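Local coordinates for protein particle-associated glycoside hydrolase (Acinetobacter phage Fri1, PDB 6C72) that degrades the capsular polysaccharide of Acinetobacter baumannii as a trimeric phage tailspike, probably by hydrolysing its glycosidic bonds during virus entry into the host cell, at residues Y55-N60 with G79-Q84; D108-L113 with Y136-A141; K409-N414 with T431-N436; P472-V477 with N487-N492. All coordinates share one frame; numbering follows the deposited sequence.

Contact 1: Y55-N60 with G79-Q84; sequences YLWDAN and GAWLLQ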
loop_
_atom_site.group_PDB
_atom_site.type_symbol
_atom_site.label_atom_id
_atom_site.label_comp_id
_atom_site.label_asym_id
_atom_site.label_seq_id
_atom_site.Cartn_x
_atom_site.Cartn_y
_atom_site.Cartn_z
ATOM N N TYR A 55 20.389 -30.338 -33.693
ATOM C CA TYR A 55 19.850 -29.985 -34.995
ATOM C C TYR A 55 19.045 -31.141 -35.569
ATOM O O TYR A 55 19.249 -32.305 -35.215
ATOM C CB TYR A 55 20.972 -29.600 -35.964
ATOM C CG TYR A 55 21.821 -28.443 -35.483
ATOM C CD1 TYR A 55 22.858 -28.641 -34.575
ATOM C CD2 TYR A 55 21.593 -27.149 -35.949
ATOM C CE1 TYR A 55 23.635 -27.583 -34.131
ATOM C CE2 TYR A 55 22.372 -26.087 -35.522
ATOM C CZ TYR A 55 23.388 -26.314 -34.611
ATOM O OH TYR A 55 24.159 -25.266 -34.185
ATOM N N LEU A 56 18.114 -30.798 -36.458
ATOM C CA LEU A 56 17.324 -31.771 -37.201
ATOM C C LEU A 56 17.561 -31.578 -38.696
ATOM O O LEU A 56 17.538 -30.451 -39.203
ATOM C CB LEU A 56 15.828 -31.640 -36.887
ATOM C CG LEU A 56 15.362 -32.004 -35.475
ATOM C CD1 LEU A 56 13.837 -31.954 -35.379
ATOM C CD2 LEU A 56 15.884 -33.370 -35.074
ATOM N N TRP A 57 17.773 -32.681 -39.400
ATOM C CA TRP A 57 18.131 -32.623 -40.811
ATOM C C TRP A 57 16.895 -32.382 -41.670
ATOM O O TRP A 57 15.884 -33.073 -41.524
ATOM C CB TRP A 57 18.827 -33.923 -41.218
ATOM C CG TRP A 57 19.135 -34.038 -42.674
ATOM C CD1 TRP A 57 18.579 -34.916 -43.558
ATOM C CD2 TRP A 57 20.074 -33.254 -43.422
ATOM N NE1 TRP A 57 19.114 -34.727 -44.808
ATOM C CE2 TRP A 57 20.032 -33.710 -44.754
ATOM C CE3 TRP A 57 20.943 -32.211 -43.093
ATOM C CZ2 TRP A 57 20.830 -33.159 -45.762
ATOM C CZ3 TRP A 57 21.732 -31.665 -44.089
ATOM C CH2 TRP A 57 21.672 -32.138 -45.411
ATOM N N ASP A 58 16.970 -31.387 -42.550
ATOM C CA ASP A 58 15.942 -31.138 -43.556
ATOM C C ASP A 58 16.627 -31.233 -44.912
ATOM O O ASP A 58 17.419 -30.356 -45.275
ATOM C CB ASP A 58 15.267 -29.777 -43.354
ATOM C CG ASP A 58 14.002 -29.607 -44.207
ATOM O OD1 ASP A 58 13.592 -30.565 -44.900
ATOM O OD2 ASP A 58 13.403 -28.508 -44.174
ATOM N N ALA A 59 16.332 -32.307 -45.650
ATOM C CA ALA A 59 17.018 -32.554 -46.915
ATOM C C ALA A 59 16.652 -31.533 -47.988
ATOM O O ALA A 59 17.482 -31.219 -48.852
ATOM C CB ALA A 59 16.703 -33.968 -47.404
ATOM N N ASN A 60 15.443 -30.984 -47.942
ATOM C CA ASN A 60 14.979 -30.087 -48.988
ATOM C C ASN A 60 15.269 -28.621 -48.711
ATOM O O ASN A 60 15.022 -27.791 -49.592
ATOM C CB ASN A 60 13.478 -30.267 -49.199
ATOM C CG ASN A 60 13.081 -31.720 -49.295
ATOM O OD1 ASN A 60 13.681 -32.496 -50.047
ATOM N ND2 ASN A 60 12.068 -32.104 -48.524
ATOM N N GLY A 79 19.718 -28.826 -48.461
ATOM C CA GLY A 79 19.867 -29.506 -47.191
ATOM C C GLY A 79 20.350 -28.592 -46.086
ATOM O O GLY A 79 21.221 -27.746 -46.307
ATOM N N ALA A 80 19.759 -28.720 -44.899
ATOM C CA ALA A 80 20.190 -27.912 -43.772
ATOM C C ALA A 80 19.936 -28.656 -42.475
ATOM O O ALA A 80 19.024 -29.481 -42.372
ATOM C CB ALA A 80 19.481 -26.553 -43.730
ATOM N N TRP A 81 20.777 -28.372 -41.494
ATOM C CA TRP A 81 20.521 -28.787 -40.128
ATOM C C TRP A 81 19.788 -27.660 -39.423
ATOM O O TRP A 81 20.263 -26.518 -39.402
ATOM C CB TRP A 81 21.821 -29.119 -39.401
ATOM C CG TRP A 81 22.547 -30.274 -40.004
ATOM C CD1 TRP A 81 23.558 -30.218 -40.916
ATOM C CD2 TRP A 81 22.307 -31.666 -39.749
ATOM N NE1 TRP A 81 23.969 -31.490 -41.239
ATOM C CE2 TRP A 81 23.215 -32.395 -40.538
ATOM C CE3 TRP A 81 21.410 -32.364 -38.930
ATOM C CZ2 TRP A 81 23.258 -33.792 -40.530
ATOM C CZ3 TRP A 81 21.453 -33.755 -38.926
ATOM C CH2 TRP A 81 22.371 -34.449 -39.715
ATOM N N LEU A 82 18.636 -27.985 -38.852
ATOM C CA LEU A 82 17.754 -26.996 -38.249
ATOM C C LEU A 82 17.898 -27.023 -36.733
ATOM O O LEU A 82 17.750 -28.077 -36.098
ATOM C CB LEU A 82 16.303 -27.241 -38.652
ATOM C CG LEU A 82 16.052 -27.229 -40.158
ATOM C CD1 LEU A 82 14.567 -27.285 -40.441
ATOM C CD2 LEU A 82 16.707 -26.013 -40.819
ATOM N N LEU A 83 18.187 -25.856 -36.168
ATOM C CA LEU A 83 18.393 -25.717 -34.736
ATOM C C LEU A 83 17.136 -26.097 -33.961
ATOM O O LEU A 83 16.022 -25.714 -34.330
ATOM C CB LEU A 83 18.763 -24.265 -34.433
ATOM C CG LEU A 83 19.065 -23.948 -32.974
ATOM C CD1 LEU A 83 20.373 -24.649 -32.596
ATOM C CD2 LEU A 83 19.106 -22.446 -32.725
ATOM N N GLN A 84 17.318 -26.832 -32.857
ATOM C CA GLN A 84 16.233 -27.172 -31.940
ATOM C C GLN A 84 16.482 -26.458 -30.623
ATOM O O GLN A 84 17.419 -26.799 -29.894
ATOM C CB GLN A 84 16.114 -28.676 -31.711
ATOM C CG GLN A 84 15.872 -29.496 -32.966
ATOM C CD GLN A 84 14.602 -29.099 -33.723
ATOM O OE1 GLN A 84 14.652 -28.826 -34.925
ATOM N NE2 GLN A 84 13.460 -29.088 -33.029
#

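Contact 2: D108-L113 with Y136-A141; sequences DQTTIL and YAKAMA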
loop_
_atom_site.group_PDB
_atom_site.type_symbol
_atom_site.label_atom_id
_atom_site.label_comp_id
_atom_site.label_asym_id
_atom_site.label_seq_id
_atom_site.Cartn_x
_atom_site.Cartn_y
_atom_site.Cartn_z
ATOM N N ASP A 108 32.307 -6.232 -32.698
ATOM C CA ASP A 108 30.886 -5.946 -32.857
ATOM C C ASP A 108 30.152 -7.256 -33.110
ATOM O O ASP A 108 30.379 -7.918 -34.127
ATOM C CB ASP A 108 30.672 -4.942 -33.996
ATOM C CG ASP A 108 29.198 -4.512 -34.172
ATOM O OD1 ASP A 108 28.301 -4.953 -33.429
ATOM O OD2 ASP A 108 28.936 -3.658 -35.038
ATOM N N GLN A 109 29.276 -7.635 -32.189
ATOM C CA GLN A 109 28.477 -8.845 -32.334
ATOM C C GLN A 109 26.993 -8.495 -32.388
ATOM O O GLN A 109 26.139 -9.314 -32.033
ATOM C CB GLN A 109 28.767 -9.839 -31.206
ATOM C CG GLN A 109 30.269 -10.009 -30.903
ATOM C CD GLN A 109 30.620 -11.343 -30.222
ATOM O OE1 GLN A 109 30.624 -12.405 -30.859
ATOM N NE2 GLN A 109 30.857 -11.292 -28.921
ATOM N N THR A 110 26.685 -7.268 -32.825
ATOM C CA THR A 110 25.307 -6.788 -32.845
ATOM C C THR A 110 24.414 -7.687 -33.696
ATOM O O THR A 110 23.328 -8.094 -33.265
ATOM C CB THR A 110 25.281 -5.344 -33.355
ATOM O OG1 THR A 110 25.927 -4.495 -32.395
ATOM C CG2 THR A 110 23.845 -4.859 -33.590
ATOM N N THR A 111 24.870 -8.028 -34.895
ATOM C CA THR A 111 24.043 -8.820 -35.795
ATOM C C THR A 111 23.704 -10.181 -35.195
ATOM O O THR A 111 22.560 -10.644 -35.298
ATOM C CB THR A 111 24.758 -8.976 -37.138
ATOM O OG1 THR A 111 24.940 -7.681 -37.727
ATOM C CG2 THR A 111 23.951 -9.847 -38.089
ATOM N N ILE A 112 24.669 -10.810 -34.520
ATOM C CA ILE A 112 24.439 -12.142 -33.964
ATOM C C ILE A 112 23.402 -12.087 -32.854
ATOM O O ILE A 112 22.461 -12.893 -32.833
ATOM C CB ILE A 112 25.758 -12.759 -33.469
ATOM C CG1 ILE A 112 26.659 -13.113 -34.659
ATOM C CG2 ILE A 112 25.490 -13.969 -32.574
ATOM C CD1 ILE A 112 28.057 -13.459 -34.244
ATOM N N LEU A 113 23.554 -11.140 -31.916
ATOM C CA LEU A 113 22.625 -11.066 -30.787
ATOM C C LEU A 113 21.221 -10.729 -31.263
ATOM O O LEU A 113 20.241 -11.303 -30.778
ATOM C CB LEU A 113 23.096 -10.036 -29.755
ATOM C CG LEU A 113 22.203 -9.847 -28.520
ATOM C CD1 LEU A 113 21.938 -11.173 -27.826
ATOM C CD2 LEU A 113 22.798 -8.837 -27.530
ATOM N N TYR A 136 30.059 -6.527 -27.052
ATOM C CA TYR A 136 29.693 -5.286 -27.732
ATOM C C TYR A 136 28.643 -5.651 -28.769
ATOM O O TYR A 136 28.968 -6.166 -29.842
ATOM C CB TYR A 136 30.905 -4.622 -28.374
ATOM C CG TYR A 136 31.954 -4.132 -27.392
ATOM C CD1 TYR A 136 31.913 -2.834 -26.887
ATOM C CD2 TYR A 136 33.001 -4.958 -26.991
ATOM C CE1 TYR A 136 32.874 -2.374 -26.008
ATOM C CE2 TYR A 136 33.964 -4.508 -26.102
ATOM C CZ TYR A 136 33.897 -3.215 -25.616
ATOM O OH TYR A 136 34.863 -2.758 -24.745
ATOM N N ALA A 137 27.381 -5.379 -28.447
ATOM C CA ALA A 137 26.278 -5.775 -29.312
ATOM C C ALA A 137 24.991 -5.117 -28.852
ATOM O O ALA A 137 24.452 -5.482 -27.802
ATOM C CB ALA A 137 26.104 -7.294 -29.307
ATOM N N LYS A 138 24.468 -4.175 -29.630
ATOM C CA LYS A 138 23.225 -3.527 -29.252
ATOM C C LYS A 138 22.065 -4.355 -29.773
ATOM O O LYS A 138 22.171 -5.009 -30.806
ATOM C CB LYS A 138 23.152 -2.085 -29.762
ATOM C CG LYS A 138 23.098 -1.901 -31.229
ATOM C CD LYS A 138 23.034 -0.413 -31.555
ATOM C CE LYS A 138 22.776 -0.184 -33.038
ATOM N NZ LYS A 138 22.433 1.246 -33.321
ATOM N N ALA A 139 20.987 -4.382 -29.012
ATOM C CA ALA A 139 19.863 -5.253 -29.306
ATOM C C ALA A 139 18.569 -4.469 -29.237
ATOM O O ALA A 139 18.387 -3.599 -28.376
ATOM C CB ALA A 139 19.797 -6.443 -28.344
ATOM N N MET A 140 17.691 -4.773 -30.170
ATOM C CA MET A 140 16.324 -4.297 -30.142
ATOM C C MET A 140 15.496 -5.387 -29.473
ATOM O O MET A 140 15.508 -6.538 -29.926
ATOM C CB MET A 140 15.853 -4.002 -31.564
ATOM C CG MET A 140 14.532 -3.316 -31.698
ATOM S SD MET A 140 14.183 -2.845 -33.424
ATOM C CE MET A 140 15.722 -2.035 -33.857
ATOM N N ALA A 141 14.857 -5.051 -28.350
ATOM C CA ALA A 141 14.010 -6.013 -27.660
ATOM C C ALA A 141 12.811 -6.394 -28.529
ATOM O O ALA A 141 12.315 -5.600 -29.342
ATOM C CB ALA A 141 13.531 -5.445 -26.320
HETATM O O HOH W 1 31.817 -8.275 -28.409
#

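Contact 3: K409-N414 with T431-N436; sequences KGFSYN and TTFENN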
loop_
_atom_site.group_PDB
_atom_site.type_symbol
_atom_site.label_atom_id
_atom_site.label_comp_id
_atom_site.label_asym_id
_atom_site.label_seq_id
_atom_site.Cartn_x
_atom_site.Cartn_y
_atom_site.Cartn_z
ATOM N N LYS A 409 21.705 20.881 8.116
ATOM C CA LYS A 409 20.823 20.711 9.263
ATOM C C LYS A 409 19.383 21.156 9.021
ATOM O O LYS A 409 18.547 20.992 9.914
ATOM C CB LYS A 409 21.386 21.481 10.459
ATOM C CG LYS A 409 22.813 21.113 10.834
ATOM C CD LYS A 409 22.858 19.750 11.485
ATOM C CE LYS A 409 24.241 19.428 12.028
ATOM N NZ LYS A 409 24.215 18.131 12.760
ATOM N N GLY A 410 19.073 21.734 7.870
ATOM C CA GLY A 410 17.739 22.244 7.625
ATOM C C GLY A 410 16.750 21.169 7.221
ATOM O O GLY A 410 17.096 20.033 6.893
ATOM N N PHE A 411 15.468 21.532 7.264
ATOM C CA PHE A 411 14.458 20.612 6.749
ATOM C C PHE A 411 14.389 20.675 5.229
ATOM O O PHE A 411 14.235 19.644 4.564
ATOM C CB PHE A 411 13.095 20.914 7.364
ATOM C CG PHE A 411 11.960 20.148 6.742
ATOM C CD1 PHE A 411 11.662 18.867 7.163
ATOM C CD2 PHE A 411 11.180 20.720 5.749
ATOM C CE1 PHE A 411 10.621 18.162 6.605
ATOM C CE2 PHE A 411 10.135 20.024 5.178
ATOM C CZ PHE A 411 9.853 18.741 5.601
ATOM N N SER A 412 14.507 21.871 4.667
ATOM C CA SER A 412 14.346 22.057 3.236
ATOM C C SER A 412 15.055 23.337 2.841
ATOM O O SER A 412 15.421 24.155 3.684
ATOM C CB SER A 412 12.864 22.102 2.842
ATOM O OG SER A 412 12.197 23.174 3.485
ATOM N N TYR A 413 15.256 23.489 1.546
ATOM C CA TYR A 413 15.795 24.705 0.966
ATOM C C TYR A 413 14.773 25.239 -0.026
ATOM O O TYR A 413 14.290 24.489 -0.878
ATOM C CB TYR A 413 17.140 24.432 0.275
ATOM C CG TYR A 413 17.532 25.504 -0.714
ATOM C CD1 TYR A 413 17.987 26.750 -0.284
ATOM C CD2 TYR A 413 17.419 25.278 -2.081
ATOM C CE1 TYR A 413 18.324 27.737 -1.192
ATOM C CE2 TYR A 413 17.753 26.254 -2.999
ATOM C CZ TYR A 413 18.206 27.478 -2.555
ATOM O OH TYR A 413 18.537 28.445 -3.478
ATOM N N ASN A 414 14.406 26.516 0.120
ATOM C CA ASN A 414 13.624 27.217 -0.902
ATOM C C ASN A 414 12.313 26.495 -1.214
ATOM O O ASN A 414 11.845 26.499 -2.353
ATOM C CB ASN A 414 14.461 27.395 -2.177
ATOM C CG ASN A 414 13.906 28.450 -3.114
ATOM O OD1 ASN A 414 13.331 29.450 -2.683
ATOM N ND2 ASN A 414 14.081 28.227 -4.418
ATOM N N THR A 431 17.461 18.905 13.317
ATOM C CA THR A 431 16.778 19.608 12.234
ATOM C C THR A 431 16.350 20.999 12.678
ATOM O O THR A 431 15.621 21.144 13.666
ATOM C CB THR A 431 15.554 18.823 11.773
ATOM O OG1 THR A 431 15.901 17.446 11.602
ATOM C CG2 THR A 431 15.030 19.390 10.453
ATOM N N THR A 432 16.794 22.024 11.958
ATOM C CA THR A 432 16.390 23.392 12.250
ATOM C C THR A 432 15.329 23.858 11.259
ATOM O O THR A 432 15.466 23.662 10.043
ATOM C CB THR A 432 17.582 24.346 12.221
ATOM O OG1 THR A 432 17.106 25.694 12.343
ATOM C CG2 THR A 432 18.368 24.199 10.917
ATOM N N PHE A 433 14.267 24.467 11.786
ATOM C CA PHE A 433 13.256 25.150 10.991
ATOM C C PHE A 433 13.381 26.666 11.130
ATOM O O PHE A 433 12.445 27.392 10.782
ATOM C CB PHE A 433 11.848 24.699 11.397
ATOM C CG PHE A 433 11.452 23.330 10.878
ATOM C CD1 PHE A 433 10.796 23.191 9.650
ATOM C CD2 PHE A 433 11.707 22.180 11.632
ATOM C CE1 PHE A 433 10.417 21.934 9.179
ATOM C CE2 PHE A 433 11.326 20.926 11.167
ATOM C CZ PHE A 433 10.686 20.801 9.931
ATOM N N GLU A 434 14.507 27.157 11.658
ATOM C CA GLU A 434 14.723 28.595 11.785
ATOM C C GLU A 434 14.680 29.271 10.417
ATOM O O GLU A 434 15.384 28.870 9.486
ATOM C CB GLU A 434 16.063 28.880 12.473
ATOM C CG GLU A 434 16.341 30.377 12.703
ATOM C CD GLU A 434 17.700 30.682 13.358
ATOM O OE1 GLU A 434 18.548 29.764 13.465
ATOM O OE2 GLU A 434 17.923 31.851 13.765
ATOM N N ASN A 435 13.835 30.300 10.306
ATOM C CA ASN A 435 13.628 31.077 9.085
ATOM C C ASN A 435 13.060 30.239 7.944
ATOM O O ASN A 435 13.113 30.650 6.781
ATOM C CB ASN A 435 14.922 31.756 8.620
ATOM C CG ASN A 435 15.589 32.545 9.715
ATOM O OD1 ASN A 435 16.803 32.462 9.903
ATOM N ND2 ASN A 435 14.798 33.298 10.465
ATOM N N ASN A 436 12.518 29.065 8.238
ATOM C CA ASN A 436 11.928 28.211 7.217
ATOM C C ASN A 436 10.418 28.390 7.238
ATOM O O ASN A 436 9.745 27.917 8.159
ATOM C CB ASN A 436 12.289 26.746 7.431
ATOM C CG ASN A 436 11.905 25.888 6.235
ATOM O OD1 ASN A 436 11.034 26.272 5.456
ATOM N ND2 ASN A 436 12.546 24.734 6.079
HETATM O O HOH W 2 14.839 24.430 7.449
HETATM O O HOH W 3 12.098 25.793 2.823
#

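Contact 4: P472-V477 with N487-N492; sequences PDISGV and NTEIRN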
loop_
_atom_site.group_PDB
_atom_site.type_symbol
_atom_site.label_atom_id
_atom_site.label_comp_id
_atom_site.label_asym_id
_atom_site.label_seq_id
_atom_site.Cartn_x
_atom_site.Cartn_y
_atom_site.Cartn_z
ATOM N N PRO A 472 -16.501 31.125 13.948
ATOM C CA PRO A 472 -17.701 30.505 13.376
ATOM C C PRO A 472 -18.800 31.542 13.156
ATOM O O PRO A 472 -18.727 32.671 13.642
ATOM C CB PRO A 472 -18.103 29.482 14.445
ATOM C CG PRO A 472 -17.656 30.141 15.741
ATOM C CD PRO A 472 -16.380 30.900 15.401
ATOM N N ASP A 473 -19.810 31.153 12.375
ATOM C CA ASP A 473 -20.954 32.029 12.132
ATOM C C ASP A 473 -22.024 31.957 13.211
ATOM O O ASP A 473 -22.966 32.754 13.181
ATOM C CB ASP A 473 -21.592 31.715 10.781
ATOM C CG ASP A 473 -20.705 32.094 9.613
ATOM O OD1 ASP A 473 -19.657 32.741 9.827
ATOM O OD2 ASP A 473 -21.065 31.748 8.468
ATOM N N ILE A 474 -21.912 31.023 14.143
ATOM C CA ILE A 474 -22.790 30.958 15.304
ATOM C C ILE A 474 -21.974 30.373 16.440
ATOM O O ILE A 474 -21.088 29.543 16.219
ATOM C CB ILE A 474 -24.070 30.136 15.029
ATOM C CG1 ILE A 474 -24.984 30.143 16.255
ATOM C CG2 ILE A 474 -23.733 28.716 14.649
ATOM C CD1 ILE A 474 -26.354 29.565 15.987
ATOM N N SER A 475 -22.233 30.841 17.652
ATOM C CA SER A 475 -21.415 30.453 18.784
ATOM C C SER A 475 -22.295 30.261 20.008
ATOM O O SER A 475 -23.386 30.826 20.107
ATOM C CB SER A 475 -20.348 31.519 19.056
ATOM O OG SER A 475 -19.506 31.142 20.124
ATOM N N GLY A 476 -21.788 29.500 20.970
ATOM C CA GLY A 476 -22.513 29.420 22.226
ATOM C C GLY A 476 -22.193 28.160 23.019
ATOM O O GLY A 476 -21.111 27.584 22.894
ATOM N N VAL A 477 -23.161 27.775 23.849
ATOM C CA VAL A 477 -22.960 26.742 24.855
ATOM C C VAL A 477 -24.336 26.216 25.225
ATOM O O VAL A 477 -25.338 26.923 25.098
ATOM C CB VAL A 477 -22.200 27.318 26.081
ATOM C CG1 VAL A 477 -23.047 28.368 26.790
ATOM C CG2 VAL A 477 -21.775 26.216 27.056
ATOM N N ASN A 487 -27.064 30.946 22.256
ATOM C CA ASN A 487 -26.567 31.095 20.896
ATOM C C ASN A 487 -26.400 32.564 20.581
ATOM O O ASN A 487 -27.260 33.388 20.909
ATOM C CB ASN A 487 -27.486 30.466 19.855
ATOM C CG ASN A 487 -27.393 28.964 19.848
ATOM O OD1 ASN A 487 -26.526 28.396 19.182
ATOM N ND2 ASN A 487 -28.279 28.302 20.597
ATOM N N THR A 488 -25.305 32.883 19.910
ATOM C CA THR A 488 -25.005 34.258 19.566
ATOM C C THR A 488 -24.673 34.349 18.079
ATOM O O THR A 488 -23.959 33.497 17.541
ATOM C CB THR A 488 -23.869 34.786 20.471
ATOM O OG1 THR A 488 -23.498 36.109 20.077
ATOM C CG2 THR A 488 -22.652 33.902 20.398
ATOM N N GLU A 489 -25.264 35.338 17.407
ATOM C CA GLU A 489 -24.969 35.679 16.021
ATOM C C GLU A 489 -24.719 37.181 15.919
ATOM O O GLU A 489 -25.086 37.955 16.808
ATOM C CB GLU A 489 -26.102 35.272 15.062
ATOM C CG GLU A 489 -26.241 33.779 14.831
ATOM C CD GLU A 489 -27.409 33.433 13.924
ATOM O OE1 GLU A 489 -28.475 34.078 14.038
ATOM O OE2 GLU A 489 -27.268 32.508 13.094
ATOM N N ILE A 490 -24.134 37.596 14.796
ATOM C CA ILE A 490 -23.681 38.975 14.646
ATOM C C ILE A 490 -23.797 39.387 13.182
ATOM O O ILE A 490 -23.493 38.608 12.266
ATOM C CB ILE A 490 -22.245 39.121 15.194
ATOM C CG1 ILE A 490 -21.884 40.588 15.433
ATOM C CG2 ILE A 490 -21.232 38.405 14.295
ATOM C CD1 ILE A 490 -20.563 40.770 16.213
ATOM N N ARG A 491 -24.246 40.621 12.963
ATOM C CA ARG A 491 -24.479 41.123 11.613
ATOM C C ARG A 491 -23.972 42.550 11.525
ATOM O O ARG A 491 -23.906 43.263 12.530
ATOM C CB ARG A 491 -25.969 41.082 11.233
ATOM C CG ARG A 491 -26.547 39.693 11.145
ATOM C CD ARG A 491 -25.927 38.946 9.975
ATOM N NE ARG A 491 -26.454 37.592 9.806
ATOM C CZ ARG A 491 -25.977 36.525 10.452
ATOM N NH1 ARG A 491 -24.968 36.665 11.305
ATOM N NH2 ARG A 491 -26.501 35.320 10.238
ATOM N N ASN A 492 -23.623 42.954 10.309
ATOM C CA ASN A 492 -23.251 44.323 9.988
ATOM C C ASN A 492 -24.480 45.025 9.431
ATOM O O ASN A 492 -25.184 44.465 8.583
ATOM C CB ASN A 492 -22.100 44.321 8.978
ATOM C CG ASN A 492 -21.679 45.719 8.528
ATOM O OD1 ASN A 492 -22.508 46.518 8.079
ATOM N ND2 ASN A 492 -20.387 46.007 8.610
HETATM O O HOH W 4 -22.979 35.367 13.028
HETATM O O HOH W 5 -25.154 33.491 11.669
#

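Contact 1: Y55-N60 with G79-Q84
Strands 55-58 and 80-83 run antiparallel, their short axes 4.1 Å apart at closest and turned 143° to each other. L56 with L82 and D58 with A80 are hydrogen-bonded pairs, and each supplies two backbone bonds; the straightest, from D58 N to A80 O, spans 2.8 Å. Y55 with L83 and W57 with W81 are the non-hydrogen-bonded pairs, with Y55 CA 3.0 Å from L82 O. On the face that carries the tryptophans, W57 reaches over the indole of W81. Its CB lies above the six-membered ring of W81 in a CH-pi contact, 3.9 Å from the ring centroid, while CE3 of W57 comes to 3.4 Å from CE2 of W81. The two ring systems lean at 52°. Strand 54-58 is the middle of a mixed five-stranded sheet in the N-terminal region, ahead of the parallel beta-helix, and 80-83 lies between it and strand 70-72. V24 and L27 of helix 24-27 pack on Y55, and L27 also on W81. Y55 has CG anti to its carbonyl carbon (chi1 -58°), which swings the ring obliquely across L83, with CE2 3.8 Å from L83 CD1. W81 NE1 is held by V30 O. On the opposite face, L82 CD1 rests 3.9 Å from D58 CB. At the strand end, G79 CA comes 3.7 Å from W57 CH2.

Contact 2: D108-L113 with Y136-A141
The loop entering helix 110-122 is joined to the broken strand 133-140 by a nearly linear backbone bond, Q109 N to Y136 O at 2.8 Å with 176° at the hydrogen, the donor arriving almost straight along the carbonyl. Beside it T110 turns its hydroxyl to the strand: OG1 accepts from K138 N at 3.1 Å. The same OG1 donates to D108 OD1 over 2.6 Å, on the syn lone pair of the carboxylate, so one threonine oxygen links the helix start to both the strand and the loop behind it. S184 is a further partner of this hydroxyl. D108 OD1 also takes the backbone N of T110, from the anti side and well out of the carboxylate plane, closing an Asx turn just before the helix, with Q109 at the N-cap position. Two donors from T110 thus grip OD1 and would restrict the turning of the carboxylate. Such a helix, placed ahead of the main run of coils of the right-handed parallel beta-helix, is consistent with the cap that closes this fold in many phage tailspikes. L113, one turn on, has CG anti to the backbone N (chi1 179°), which sends CD2 down to the strand, 3.9 Å from A139 CB and 4.1 Å from A137 CB. A137 CB itself presses on Q109 O at 3.4 Å. The T110 methyl, CG2, meets K138 CG, the two side chains crossing at a slant, and the K138 ammonium runs on to D185 and to E160 of the second subunit. A water accepts from both Q109 NE2 and Y136 N.

Contact 3: K409-N414 with T431-N436
Late in the parallel beta-helix, the turn that follows strand 422-429 folds back on the loop leading into the short strand 412-413, and a pair of phenylalanines fills the join. F411 sets its CB over one face of the F433 ring, with F433 CE1 3.4 Å from F411 CB. The ring planes are within 26° of parallel, yet they are slid so far apart, with centroids 5.0 Å from each other, that they barely overlap. F411 reaches this place because CG stands anti to its backbone N (chi1 172°); F398 meets the same ring edge-to-face. Backbones join at a single bridge, where T432 N donates to K409 O at 2.9 Å. The methyl of T432 lies against that carbonyl, CG2 being 3.4 Å from K409 O, while its OG1 turns to E434 N and closes an ST turn. A type II beta turn from F433 to N436 then carries the chain round and points N436 at the other segment. The N436 amide works at both ends. ND2 donates to S412 OG over 3.0 Å, the hydroxyl lying close to the amide plane and the N-H...O angle being 167°. ND2 also lies at the edge of the F411 ring, near its plane. OD1 accepts from V438 N, capping the turn into helix 438-441. Two waters complete the join: one accepts from F411 N and N436 ND2 and donates to T432 O, and the other accepts from S412 OG and donates to N436 OD1.

Contact 4: P472-V477 with N487-N492
I474 lies obliquely across N487, its extended branch reaching the amide oxygen: CD1 comes to 3.4 Å from N487 OD1. CG1 stands anti to the backbone N of I474 (chi1 -178°), and this sends the branch toward N487. Beside it, E489 CG lies 4.1 Å from I474 CG1, and the carboxylate goes on to K592 and W595. On the other face, S475 and T488 set methylene against methyl, S475 CB to T488 CG2 at 3.6 Å, while the T488 hydroxyl turns away to V581 and D582. Both residues belong to an antiparallel hairpin of strands 475-478 and 485-494, at one border of the six-stranded sheet in the C-terminal domain. They form a hydrogen-bonded pair: T488 N to S475 O is 2.8 Å and S475 N to T488 O is 3.2 Å. R491 meets two waters at the edge of its guanidinium, in its plane; both accept from it and lie within bonding distance of D473 O, one also of E489 OE2. R491 NH1 donates to I490 O at 2.6 Å, from well above the carbonyl plane, and the guanidinium makes a cation-pi contact with W595. D473 forms a salt bridge with K478 of the third subunit.

In the fold
From the N terminus the four contacts come in series, none nesting in or crossing another. Contact 1 closes an 18-residue excursion that includes strand 70-72, within the small N-terminal sheet. Contact 2 closes the next, tying the start of helix 110-122 to strand 133-140 at the beginning of the beta-helix; the centres of these two lie about 25 Å apart. A long run of parallel coils then separates contact 2 from contact 3, about 50 Å away between centres, which brackets strands 416-418 and 422-429 near the far end. Contact 4 closes a short hairpin in the C-terminal domain, about 95 Å from contact 1 between centres. Contacts 2 and 4 also touch neighbouring subunits of the trimer.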